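Local coordinates for alpha-catenin-like protein hmp-1 (Caenorhabditis elegans, PDB 5H5M) that binds beta-catenin and actin filaments as part of the cadherin-catenin complex at adherens junctions, and is required for cell migration and shape changes during body enclosure and elongation, at residues H118-F123 with E158-V162; P129-L133 with R148-F152; Q185-A190 with A219-V224. All blocks are in the same frame, centred on the assembly; numbering follows the deposited sequence.

Interaction 1 (H118-F123 with E158-V162); sequences HISDAF and EIVSV
Ala122 and Val162 meet in a buried antiparallel helix-helix contact of the M domain, which belongs to the helical-bundle architecture of the vinculin/alpha-catenin family. Residues 118-122 form the last turn of helix 92-122, and Phe123 is the first residue to leave it. Residues 158-162 lie within helix 142-166. The two segment axes come within 9.8 Å of each other, at 164° between their N-to-C directions. Both methyls of Val162 reach across. Val162 CG1 lies 3.7 Å from His118 CB and also touches Ile119. Val162 CG2 packs 3.9 Å from Ala122 CB. The extended arm of Glu158 runs over Ala122, with Glu158 OE2 3.6 Å from Ala122 CA. A water between the helices lies 2.9 Å from Glu158 OE2 and 3.1 Å from His118 O and links them. The polar ends of the first segment are engaged by other residues. His118 ND1 hydrogen-bonds to Ala114 O, and His118 NE2 to Ser53 OG. Asp121 forms salt bridges with Arg55 and Arg286, which would probably offset its nearness to the like-charged Glu158. The Phe123 ring touches Leu227, Thr228 and Leu231 of helix 207-233. Ile159 has CG1 between its backbone N and carbonyl carbon (chi1 60°), which leaves CG2 anti to the carbonyl carbon and directed over the phenyl face. This is a CH-pi contact, with Ile159 CG2 4.0 Å from the Phe123 ring centroid and 17° off the ring normal.

Interaction 2 (P129-L133 with R148-F152); sequences PLILL and RSKMF
An alpha-helical hairpin is closed here, with Leu133 and Leu130 of helix 128-137 packing against Arg148, Ser149 and Phe152 of helix 142-166. It is part of the bundled helices of the M domain. The short segments run antiparallel at 162°, and their axes approach to 8.9 Å. The backbones are close at both ends: the CA atoms of Leu133 and Arg148 are 5.0 Å apart. The two methyls of Leu133 take different partners. Its CG is anti to the backbone N (chi1 177°), which carries them toward the other helix. Leu133 CD1 presses on the backbone there, 3.5 Å from Ser149 N. Leu133 CD2 lies 4.1 Å from Phe152 CB and meets the phenyl obliquely. Leu130 lies alongside Phe152 and points the same way, with Leu130 CD1 over one face of the ring and 4.1 Å from Phe152 CE1. Behind this pair the hairpin meets the next two helices. Val193 of helix 173-202 touches both Leu130 and Phe152, and Trp220 of helix 207-233 stands edge-to-face with Phe152. The other margin of the contact is partly exposed and mixes apolar and charged groups. Arg148 turns about its CB-CG bond (chi2 -56°), and its aliphatic part crosses Leu132 at a slant, with Arg148 CD 3.9 Å from Leu132 CB. The flat end then lies against the leucine branch through one face. The N-H groups, which lie in the guanidinium plane, therefore do not point at the methyl. Leu132 CD1 sits over the centre of the Arg148 guanidinium, 3.5 Å above its plane.

Interaction 3 (Q185-A190 with A219-V224); sequences QLEKLA and AWFDKV
The segments 185-190 and 219-224 run antiparallel at 158°, with axes 10.4 Å apart at closest approach, and Leu186 and Lys223 have the nearest CA atoms. They lie on helices 173-202 and 207-233, two successive helices of the M domain that pair as an alpha-helical hairpin. Trp220 fills much of the space between them. With chi1 at 176° the indole swings away from its own backbone N and over to the first helix. Leu186 meets it at about a right angle. Leu186 CD2 lies 3.6 Å from the centroid of the six-membered ring of Trp220, 18° off the normal, in a CH-pi contact. Leu186 CD2 also touches Lys223 CB at 3.5 Å and Val224 CG2 at 3.9 Å. Leu189 takes a different approach: Leu189 CD2 is near the ring plane at the edge, 3.9 Å from Trp220 CE3. Ala190 adds its CB 3.7 Å from Trp220 CZ3. Beyond the two segments, Ala156 of helix 142-166 touches both Ala190 and the indole. With an alanine in place of Trp220, Leu186 CD2 would probably lose the ring face under it, and a gap would be likely to open between the two helices beside Leu189 and Ala190. At the partly exposed margin, Lys223 turns about its CB-CG bond and runs near the Gln185 side chain. The buried part of the contact is thus apolar. Methyls set against the face and edge of one indole hold the two helices together there, through dispersion and close fit.

Overall arrangement
From the N terminus, helix 92-122 leads into helix 128-137, then helices 142-166, 173-202 and 207-233. Interaction 1 closes a loop from the end of helix 92-122 to helix 142-166. Interaction 2 closes a shorter hairpin that lies wholly within that loop. Both use helix 142-166, but they do not touch; their nearest atoms are about 7 Å apart. Interaction 3 follows in series and pairs the next two helices. It touches both others. Ile159 CD1 of interaction 1 packs on Leu186, Trp220 and Val224, and Leu130 of interaction 2 reaches Trp220 and Phe221. Helix 142-166 is shared by interactions 1 and 2, and both it and helix 128-137 pack on the later hairpin.

Interaction 1 (H118-F123 with E158-V162)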
ATOM      1  N   HIS A 118       1.120  -2.504  -1.894  1.00 17.13           N
ATOM      2  CA  HIS A 118       2.405  -1.928  -2.252  1.00 18.97           C
ATOM      3  C   HIS A 118       2.616  -0.572  -1.584  1.00 23.01           C
ATOM      4  O   HIS A 118       3.695  -0.295  -1.065  1.00 32.30           O
ATOM      5  CB  HIS A 118       2.518  -1.802  -3.775  1.00 23.62           C
ATOM      6  CG  HIS A 118       2.618  -3.119  -4.485  1.00 26.63           C
ATOM      7  ND1 HIS A 118       1.536  -3.958  -4.649  1.00 26.60           N
ATOM      8  CD2 HIS A 118       3.670  -3.743  -5.060  1.00 28.55           C
ATOM      9  CE1 HIS A 118       1.921  -5.044  -5.298  1.00 19.54           C
ATOM     10  NE2 HIS A 118       3.210  -4.940  -5.560  1.00 21.84           N
ATOM     11  N   ILE A 119       1.580   0.261  -1.592  1.00 22.60           N
ATOM     12  CA  ILE A 119       1.641   1.580  -0.966  1.00 20.38           C
ATOM     13  C   ILE A 119       1.853   1.462   0.540  1.00 25.20           C
ATOM     14  O   ILE A 119       2.616   2.230   1.135  1.00 21.89           O
ATOM     15  CB  ILE A 119       0.359   2.393  -1.243  1.00 19.34           C
ATOM     16  CG1 ILE A 119       0.221   2.659  -2.745  1.00 20.38           C
ATOM     17  CG2 ILE A 119       0.368   3.707  -0.472  1.00 18.85           C
ATOM     18  CD1 ILE A 119      -0.986   3.489  -3.114  1.00 22.06           C
ATOM     19  N   SER A 120       1.186   0.483   1.146  1.00 22.20           N
ATOM     20  CA  SER A 120       1.317   0.233   2.576  1.00 18.12           C
ATOM     21  C   SER A 120       2.763  -0.098   2.944  1.00 18.61           C
ATOM     22  O   SER A 120       3.305   0.460   3.897  1.00 19.63           O
ATOM     23  CB  SER A 120       0.380  -0.900   3.011  1.00 19.21           C
ATOM     24  OG  SER A 120       0.489  -1.168   4.400  1.00 21.48           O
ATOM     25  N   ASP A 121       3.385  -0.994   2.180  1.00 26.05           N
ATOM     26  CA  ASP A 121       4.770  -1.394   2.431  1.00 27.44           C
ATOM     27  C   ASP A 121       5.774  -0.282   2.127  1.00 26.99           C
ATOM     28  O   ASP A 121       6.650   0.015   2.938  1.00 33.17           O
ATOM     29  CB  ASP A 121       5.136  -2.633   1.601  1.00 19.52           C
ATOM     30  CG  ASP A 121       4.384  -3.880   2.037  1.00 24.79           C
ATOM     31  OD1 ASP A 121       3.899  -3.918   3.187  1.00 28.86           O
ATOM     32  OD2 ASP A 121       4.285  -4.828   1.228  1.00 27.71           O
ATOM     33  N   ALA A 122       5.639   0.327   0.955  1.00 20.20           N
ATOM     34  CA  ALA A 122       6.671   1.218   0.433  1.00 17.94           C
ATOM     35  C   ALA A 122       6.750   2.557   1.160  1.00 17.95           C
ATOM     36  O   ALA A 122       7.813   3.173   1.212  1.00 22.30           O
ATOM     37  CB  ALA A 122       6.450   1.449  -1.055  1.00 18.01           C
ATOM     38  N   PHE A 123       5.631   3.000   1.728  1.00 19.46           N
ATOM     39  CA  PHE A 123       5.557   4.345   2.292  1.00 18.83           C
ATOM     40  C   PHE A 123       5.358   4.363   3.806  1.00 20.83           C
ATOM     41  O   PHE A 123       5.026   5.403   4.375  1.00 22.90           O
ATOM     42  CB  PHE A 123       4.436   5.137   1.607  1.00 17.78           C
ATOM     43  CG  PHE A 123       4.722   5.449   0.164  1.00 21.39           C
ATOM     44  CD1 PHE A 123       4.481   4.505  -0.826  1.00 21.16           C
ATOM     45  CD2 PHE A 123       5.255   6.677  -0.202  1.00 17.07           C
ATOM     46  CE1 PHE A 123       4.762   4.781  -2.156  1.00 18.16           C
ATOM     47  CE2 PHE A 123       5.536   6.961  -1.530  1.00 23.44           C
ATOM     48  CZ  PHE A 123       5.291   6.011  -2.510  1.00 19.74           C
ATOM     49  N   GLU A 158      11.686   1.318  -5.038  1.00 24.78           N
ATOM     50  CA  GLU A 158      10.386   0.803  -4.628  1.00 18.66           C
ATOM     51  C   GLU A 158       9.293   1.868  -4.729  1.00 18.24           C
ATOM     52  O   GLU A 158       8.257   1.631  -5.354  1.00 21.45           O
ATOM     53  CB  GLU A 158      10.450   0.251  -3.204  1.00 21.40           C
ATOM     54  CG  GLU A 158       9.188  -0.490  -2.779  1.00 32.84           C
ATOM     55  CD  GLU A 158       9.283  -1.061  -1.373  1.00 41.22           C
ATOM     56  OE1 GLU A 158      10.330  -0.873  -0.717  1.00 42.29           O
ATOM     57  OE2 GLU A 158       8.304  -1.698  -0.925  1.00 49.51           O
ATOM     58  N   ILE A 159       9.516   3.038  -4.134  1.00 16.45           N
ATOM     59  CA  ILE A 159       8.471   4.060  -4.129  1.00 16.54           C
ATOM     60  C   ILE A 159       8.194   4.555  -5.543  1.00 16.75           C
ATOM     61  O   ILE A 159       7.070   4.929  -5.860  1.00 26.03           O
ATOM     62  CB  ILE A 159       8.815   5.270  -3.220  1.00 21.79           C
ATOM     63  CG1 ILE A 159      10.101   5.963  -3.668  1.00 32.32           C
ATOM     64  CG2 ILE A 159       8.908   4.842  -1.762  1.00 15.82           C
ATOM     65  CD1 ILE A 159      10.308   7.318  -3.016  1.00 36.52           C
ATOM     66  N   VAL A 160       9.214   4.536  -6.396  1.00 18.53           N
ATOM     67  CA  VAL A 160       9.040   4.933  -7.786  1.00 23.43           C
ATOM     68  C   VAL A 160       8.185   3.905  -8.521  1.00 17.69           C
ATOM     69  O   VAL A 160       7.210   4.252  -9.185  1.00 19.42           O
ATOM     70  CB  VAL A 160      10.398   5.099  -8.506  1.00 24.66           C
ATOM     71  CG1 VAL A 160      10.213   5.094 -10.018  1.00 19.84           C
ATOM     72  CG2 VAL A 160      11.083   6.388  -8.052  1.00 23.94           C
ATOM     73  N   SER A 161       8.554   2.638  -8.376  1.00 20.39           N
ATOM     74  CA  SER A 161       7.834   1.538  -9.002  1.00 22.91           C
ATOM     75  C   SER A 161       6.383   1.455  -8.533  1.00 24.44           C
ATOM     76  O   SER A 161       5.471   1.286  -9.341  1.00 25.71           O
ATOM     77  CB  SER A 161       8.550   0.217  -8.719  1.00 23.80           C
ATOM     78  OG  SER A 161       7.795  -0.882  -9.192  1.00 38.75           O
ATOM     79  N   VAL A 162       6.179   1.572  -7.225  1.00 24.17           N
ATOM     80  CA  VAL A 162       4.840   1.515  -6.644  1.00 21.87           C
ATOM     81  C   VAL A 162       3.976   2.683  -7.123  1.00 25.04           C
ATOM     82  O   VAL A 162       2.793   2.506  -7.429  1.00 21.16           O
ATOM     83  CB  VAL A 162       4.904   1.509  -5.100  1.00 23.89           C
ATOM     84  CG1 VAL A 162       3.521   1.694  -4.497  1.00 18.15           C
ATOM     85  CG2 VAL A 162       5.533   0.212  -4.605  1.00 18.81           C
TER
HETATM   86  O   HOH W   1       5.833  -2.265  -2.232  1.00 31.45           O

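Interaction 2 (P129-L133 with R148-F152)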
ATOM      1  N   PRO A 129      15.462   5.876   5.881  1.00 33.56           N
ATOM      2  CA  PRO A 129      16.585   5.470   5.024  1.00 27.82           C
ATOM      3  C   PRO A 129      17.545   6.606   4.662  1.00 35.73           C
ATOM      4  O   PRO A 129      18.755   6.381   4.643  1.00 33.77           O
ATOM      5  CB  PRO A 129      15.893   4.939   3.767  1.00 30.04           C
ATOM      6  CG  PRO A 129      14.560   4.488   4.234  1.00 40.07           C
ATOM      7  CD  PRO A 129      14.165   5.456   5.311  1.00 35.39           C
ATOM      8  N   LEU A 130      17.019   7.797   4.385  1.00 38.23           N
ATOM      9  CA  LEU A 130      17.869   8.935   4.050  1.00 31.32           C
ATOM     10  C   LEU A 130      18.559   9.494   5.290  1.00 30.83           C
ATOM     11  O   LEU A 130      19.720   9.897   5.234  1.00 28.97           O
ATOM     12  CB  LEU A 130      17.062  10.035   3.360  1.00 26.61           C
ATOM     13  CG  LEU A 130      17.888  11.247   2.924  1.00 30.17           C
ATOM     14  CD1 LEU A 130      19.085  10.802   2.098  1.00 25.18           C
ATOM     15  CD2 LEU A 130      17.041  12.246   2.149  1.00 32.78           C
ATOM     16  N   ILE A 131      17.839   9.518   6.408  1.00 34.33           N
ATOM     17  CA  ILE A 131      18.392  10.007   7.665  1.00 30.90           C
ATOM     18  C   ILE A 131      19.580   9.162   8.109  1.00 35.92           C
ATOM     19  O   ILE A 131      20.618   9.695   8.501  1.00 40.69           O
ATOM     20  CB  ILE A 131      17.326  10.027   8.777  1.00 41.55           C
ATOM     21  CG1 ILE A 131      16.235  11.040   8.439  1.00 40.51           C
ATOM     22  CG2 ILE A 131      17.954  10.359  10.121  1.00 35.81           C
ATOM     23  CD1 ILE A 131      16.766  12.434   8.176  1.00 42.51           C
ATOM     24  N   LEU A 132      19.431   7.843   8.036  1.00 41.95           N
ATOM     25  CA  LEU A 132      20.524   6.941   8.384  1.00 45.26           C
ATOM     26  C   LEU A 132      21.707   7.132   7.441  1.00 46.46           C
ATOM     27  O   LEU A 132      22.864   7.014   7.851  1.00 45.20           O
ATOM     28  CB  LEU A 132      20.056   5.484   8.357  1.00 34.20           C
ATOM     29  CG  LEU A 132      19.112   5.064   9.486  1.00 50.99           C
ATOM     30  CD1 LEU A 132      18.785   3.580   9.391  1.00 45.81           C
ATOM     31  CD2 LEU A 132      19.708   5.402  10.847  1.00 39.40           C
ATOM     32  N   LEU A 133      21.414   7.429   6.178  1.00 36.15           N
ATOM     33  CA  LEU A 133      22.459   7.682   5.193  1.00 39.73           C
ATOM     34  C   LEU A 133      23.252   8.932   5.563  1.00 39.47           C
ATOM     35  O   LEU A 133      24.480   8.898   5.637  1.00 47.49           O
ATOM     36  CB  LEU A 133      21.860   7.827   3.790  1.00 27.16           C
ATOM     37  CG  LEU A 133      22.827   8.168   2.654  1.00 26.51           C
ATOM     38  CD1 LEU A 133      23.993   7.199   2.620  1.00 27.83           C
ATOM     39  CD2 LEU A 133      22.105   8.179   1.308  1.00 24.73           C
ATOM     40  N   ARG A 148      24.129   2.177   3.557  1.00 44.63           N
ATOM     41  CA  ARG A 148      22.918   2.990   3.626  1.00 42.51           C
ATOM     42  C   ARG A 148      22.607   3.632   2.274  1.00 34.71           C
ATOM     43  O   ARG A 148      21.446   3.888   1.958  1.00 32.56           O
ATOM     44  CB  ARG A 148      23.050   4.066   4.706  1.00 31.45           C
ATOM     45  CG  ARG A 148      23.096   3.518   6.124  1.00 34.72           C
ATOM     46  CD  ARG A 148      21.882   2.655   6.420  1.00 43.34           C
ATOM     47  NE  ARG A 148      21.980   2.004   7.725  1.00 61.19           N
ATOM     48  CZ  ARG A 148      21.071   1.164   8.209  1.00 57.57           C
ATOM     49  NH1 ARG A 148      19.992   0.874   7.496  1.00 58.33           N
ATOM     50  NH2 ARG A 148      21.238   0.615   9.404  1.00 50.90           N
ATOM     51  N   SER A 149      23.647   3.896   1.485  1.00 29.90           N
ATOM     52  CA  SER A 149      23.468   4.386   0.121  1.00 29.06           C
ATOM     53  C   SER A 149      22.710   3.361  -0.709  1.00 29.22           C
ATOM     54  O   SER A 149      21.748   3.692  -1.401  1.00 28.39           O
ATOM     55  CB  SER A 149      24.819   4.693  -0.532  1.00 27.05           C
ATOM     56  OG  SER A 149      24.665   5.013  -1.901  1.00 60.76           O
ATOM     57  N   LYS A 150      23.153   2.112  -0.623  1.00 28.83           N
ATOM     58  CA  LYS A 150      22.521   1.014  -1.342  1.00 29.19           C
ATOM     59  C   LYS A 150      21.066   0.837  -0.914  1.00 30.76           C
ATOM     60  O   LYS A 150      20.177   0.692  -1.752  1.00 35.69           O
ATOM     61  CB  LYS A 150      23.305  -0.280  -1.113  1.00 32.48           C
ATOM     62  CG  LYS A 150      22.681  -1.515  -1.732  1.00 36.46           C
ATOM     63  CD  LYS A 150      23.526  -2.748  -1.440  1.00 51.91           C
ATOM     64  CE  LYS A 150      22.872  -4.012  -1.968  1.00 58.22           C
ATOM     65  NZ  LYS A 150      23.697  -5.220  -1.677  1.00 66.36           N
ATOM     66  N   MET A 151      20.829   0.857   0.394  1.00 33.30           N
ATOM     67  CA  MET A 151      19.483   0.698   0.932  1.00 34.43           C
ATOM     68  C   MET A 151      18.575   1.851   0.521  1.00 28.30           C
ATOM     69  O   MET A 151      17.422   1.634   0.144  1.00 27.99           O
ATOM     70  CB  MET A 151      19.522   0.579   2.458  1.00 31.21           C
ATOM     71  CG  MET A 151      20.314  -0.616   2.954  1.00 42.15           C
ATOM     72  SD  MET A 151      19.822  -2.151   2.141  1.00 45.30           S
ATOM     73  CE  MET A 151      18.109  -2.273   2.653  1.00 41.48           C
ATOM     74  N   PHE A 152      19.093   3.073   0.599  1.00 26.10           N
ATOM     75  CA  PHE A 152      18.331   4.247   0.186  1.00 26.18           C
ATOM     76  C   PHE A 152      17.917   4.156  -1.284  1.00 27.90           C
ATOM     77  O   PHE A 152      16.781   4.481  -1.636  1.00 23.87           O
ATOM     78  CB  PHE A 152      19.135   5.529   0.413  1.00 25.48           C
ATOM     79  CG  PHE A 152      18.577   6.721  -0.311  1.00 23.03           C
ATOM     80  CD1 PHE A 152      17.481   7.403   0.195  1.00 22.63           C
ATOM     81  CD2 PHE A 152      19.140   7.154  -1.501  1.00 21.76           C
ATOM     82  CE1 PHE A 152      16.958   8.501  -0.470  1.00 23.71           C
ATOM     83  CE2 PHE A 152      18.619   8.246  -2.173  1.00 23.53           C
ATOM     84  CZ  PHE A 152      17.526   8.922  -1.656  1.00 19.15           C
TER

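Interaction 3 (Q185-A190 with A219-V224)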
ATOM      1  N   GLN A 185      11.037  12.374 -11.402  1.00 25.01           N
ATOM      2  CA  GLN A 185      11.967  13.303 -10.767  1.00 30.96           C
ATOM      3  C   GLN A 185      12.707  12.640  -9.605  1.00 30.91           C
ATOM      4  O   GLN A 185      13.907  12.848  -9.428  1.00 34.51           O
ATOM      5  CB  GLN A 185      11.236  14.557 -10.283  1.00 23.11           C
ATOM      6  CG  GLN A 185      10.837  15.499 -11.405  1.00 41.52           C
ATOM      7  CD  GLN A 185      10.094  16.723 -10.906  1.00 55.56           C
ATOM      8  OE1 GLN A 185       8.870  16.713 -10.783  1.00 61.63           O
ATOM      9  NE2 GLN A 185      10.834  17.789 -10.620  1.00 64.13           N
ATOM     10  N   LEU A 186      11.990  11.837  -8.823  1.00 20.45           N
ATOM     11  CA  LEU A 186      12.601  11.096  -7.724  1.00 22.65           C
ATOM     12  C   LEU A 186      13.587  10.058  -8.248  1.00 24.42           C
ATOM     13  O   LEU A 186      14.661   9.862  -7.680  1.00 35.34           O
ATOM     14  CB  LEU A 186      11.528  10.421  -6.868  1.00 19.43           C
ATOM     15  CG  LEU A 186      10.765  11.356  -5.926  1.00 23.91           C
ATOM     16  CD1 LEU A 186       9.525  10.677  -5.360  1.00 17.98           C
ATOM     17  CD2 LEU A 186      11.673  11.811  -4.804  1.00 22.12           C
ATOM     18  N   GLU A 187      13.211   9.399  -9.337  1.00 15.99           N
ATOM     19  CA  GLU A 187      14.070   8.419  -9.989  1.00 25.70           C
ATOM     20  C   GLU A 187      15.373   9.066 -10.459  1.00 28.67           C
ATOM     21  O   GLU A 187      16.445   8.454 -10.423  1.00 21.44           O
ATOM     22  CB  GLU A 187      13.331   7.782 -11.164  1.00 16.90           C
ATOM     23  CG  GLU A 187      14.140   6.786 -11.971  1.00 17.99           C
ATOM     24  CD  GLU A 187      13.328   6.180 -13.099  1.00 32.25           C
ATOM     25  OE1 GLU A 187      12.837   6.946 -13.958  1.00 27.83           O
ATOM     26  OE2 GLU A 187      13.169   4.942 -13.120  1.00 28.14           O
ATOM     27  N   LYS A 188      15.264  10.314 -10.896  1.00 22.49           N
ATOM     28  CA  LYS A 188      16.408  11.098 -11.336  1.00 22.34           C
ATOM     29  C   LYS A 188      17.265  11.555 -10.152  1.00 28.54           C
ATOM     30  O   LYS A 188      18.492  11.472 -10.182  1.00 32.09           O
ATOM     31  CB  LYS A 188      15.914  12.302 -12.138  1.00 34.96           C
ATOM     32  CG  LYS A 188      16.974  13.290 -12.567  1.00 47.76           C
ATOM     33  CD  LYS A 188      16.329  14.439 -13.328  1.00 57.85           C
ATOM     34  CE  LYS A 188      15.394  13.916 -14.413  1.00 61.64           C
ATOM     35  NZ  LYS A 188      14.553  14.995 -15.006  1.00 68.42           N
ATOM     36  N   LEU A 189      16.596  12.023  -9.106  1.00 25.94           N
ATOM     37  CA  LEU A 189      17.250  12.623  -7.949  1.00 22.33           C
ATOM     38  C   LEU A 189      17.972  11.611  -7.044  1.00 34.50           C
ATOM     39  O   LEU A 189      19.026  11.916  -6.475  1.00 19.23           O
ATOM     40  CB  LEU A 189      16.209  13.397  -7.136  1.00 18.68           C
ATOM     41  CG  LEU A 189      16.666  14.286  -5.982  1.00 36.39           C
ATOM     42  CD1 LEU A 189      17.657  15.331  -6.465  1.00 32.47           C
ATOM     43  CD2 LEU A 189      15.465  14.949  -5.328  1.00 42.26           C
ATOM     44  N   ALA A 190      17.401  10.413  -6.923  1.00 20.85           N
ATOM     45  CA  ALA A 190      17.891   9.387  -5.999  1.00 23.77           C
ATOM     46  C   ALA A 190      19.393   9.060  -6.110  1.00 23.52           C
ATOM     47  O   ALA A 190      20.084   9.029  -5.094  1.00 23.28           O
ATOM     48  CB  ALA A 190      17.067   8.105  -6.166  1.00 17.06           C
ATOM     49  N   ALA A 219      15.289  18.740  -1.015  1.00 26.12           N
ATOM     50  CA  ALA A 219      14.656  18.560  -2.314  1.00 29.37           C
ATOM     51  C   ALA A 219      14.006  17.183  -2.393  1.00 30.50           C
ATOM     52  O   ALA A 219      12.913  17.032  -2.939  1.00 35.66           O
ATOM     53  CB  ALA A 219      15.666  18.739  -3.435  1.00 25.04           C
ATOM     54  N   TRP A 220      14.681  16.186  -1.831  1.00 23.84           N
ATOM     55  CA  TRP A 220      14.173  14.822  -1.826  1.00 24.99           C
ATOM     56  C   TRP A 220      12.895  14.705  -0.999  1.00 29.96           C
ATOM     57  O   TRP A 220      11.876  14.209  -1.483  1.00 33.97           O
ATOM     58  CB  TRP A 220      15.230  13.853  -1.293  1.00 26.07           C
ATOM     59  CG  TRP A 220      14.726  12.450  -1.186  1.00 27.72           C
ATOM     60  CD1 TRP A 220      14.226  11.837  -0.071  1.00 21.96           C
ATOM     61  CD2 TRP A 220      14.648  11.486  -2.241  1.00 26.75           C
ATOM     62  NE1 TRP A 220      13.854  10.550  -0.365  1.00 22.18           N
ATOM     63  CE2 TRP A 220      14.102  10.307  -1.692  1.00 23.03           C
ATOM     64  CE3 TRP A 220      14.993  11.502  -3.596  1.00 23.80           C
ATOM     65  CZ2 TRP A 220      13.891   9.158  -2.450  1.00 17.05           C
ATOM     66  CZ3 TRP A 220      14.786  10.356  -4.349  1.00 22.60           C
ATOM     67  CH2 TRP A 220      14.239   9.202  -3.775  1.00 16.52           C
ATOM     68  N   PHE A 221      12.953  15.166   0.247  1.00 24.67           N
ATOM     69  CA  PHE A 221      11.806  15.081   1.146  1.00 28.24           C
ATOM     70  C   PHE A 221      10.615  15.905   0.656  1.00 36.46           C
ATOM     71  O   PHE A 221       9.468  15.562   0.935  1.00 40.61           O
ATOM     72  CB  PHE A 221      12.199  15.518   2.560  1.00 25.40           C
ATOM     73  CG  PHE A 221      12.900  14.450   3.350  1.00 34.02           C
ATOM     74  CD1 PHE A 221      12.616  13.110   3.132  1.00 31.17           C
ATOM     75  CD2 PHE A 221      13.844  14.782   4.310  1.00 37.30           C
ATOM     76  CE1 PHE A 221      13.258  12.122   3.859  1.00 27.23           C
ATOM     77  CE2 PHE A 221      14.489  13.798   5.040  1.00 32.24           C
ATOM     78  CZ  PHE A 221      14.195  12.466   4.814  1.00 31.10           C
ATOM     79  N   ASP A 222      10.883  16.987  -0.072  1.00 44.13           N
ATOM     80  CA  ASP A 222       9.810  17.783  -0.667  1.00 34.91           C
ATOM     81  C   ASP A 222       9.071  16.997  -1.750  1.00 27.83           C
ATOM     82  O   ASP A 222       7.845  17.060  -1.844  1.00 23.74           O
ATOM     83  CB  ASP A 222      10.353  19.086  -1.257  1.00 33.76           C
ATOM     84  CG  ASP A 222      10.768  20.089  -0.192  1.00 50.60           C
ATOM     85  OD1 ASP A 222      10.411  19.897   0.990  1.00 52.12           O
ATOM     86  OD2 ASP A 222      11.448  21.078  -0.543  1.00 60.55           O
ATOM     87  N   LYS A 223       9.821  16.261  -2.567  1.00 22.95           N
ATOM     88  CA  LYS A 223       9.236  15.480  -3.654  1.00 26.93           C
ATOM     89  C   LYS A 223       8.495  14.252  -3.132  1.00 29.54           C
ATOM     90  O   LYS A 223       7.428  13.905  -3.638  1.00 21.26           O
ATOM     91  CB  LYS A 223      10.310  15.042  -4.651  1.00 26.16           C
ATOM     92  CG  LYS A 223      11.038  16.172  -5.352  1.00 39.77           C
ATOM     93  CD  LYS A 223      10.113  16.969  -6.246  1.00 52.68           C
ATOM     94  CE  LYS A 223      10.871  18.067  -6.973  1.00 60.25           C
ATOM     95  NZ  LYS A 223       9.966  18.893  -7.817  1.00 64.98           N
ATOM     96  N   VAL A 224       9.065  13.593  -2.126  1.00 26.15           N
ATOM     97  CA  VAL A 224       8.425  12.430  -1.520  1.00 27.19           C
ATOM     98  C   VAL A 224       7.103  12.827  -0.857  1.00 27.23           C
ATOM     99  O   VAL A 224       6.105  12.113  -0.963  1.00 30.05           O
ATOM    100  CB  VAL A 224       9.349  11.750  -0.485  1.00 27.36           C
ATOM    101  CG1 VAL A 224       8.563  10.788   0.405  1.00 23.20           C
ATOM    102  CG2 VAL A 224      10.485  11.025  -1.191  1.00 16.71           C
TER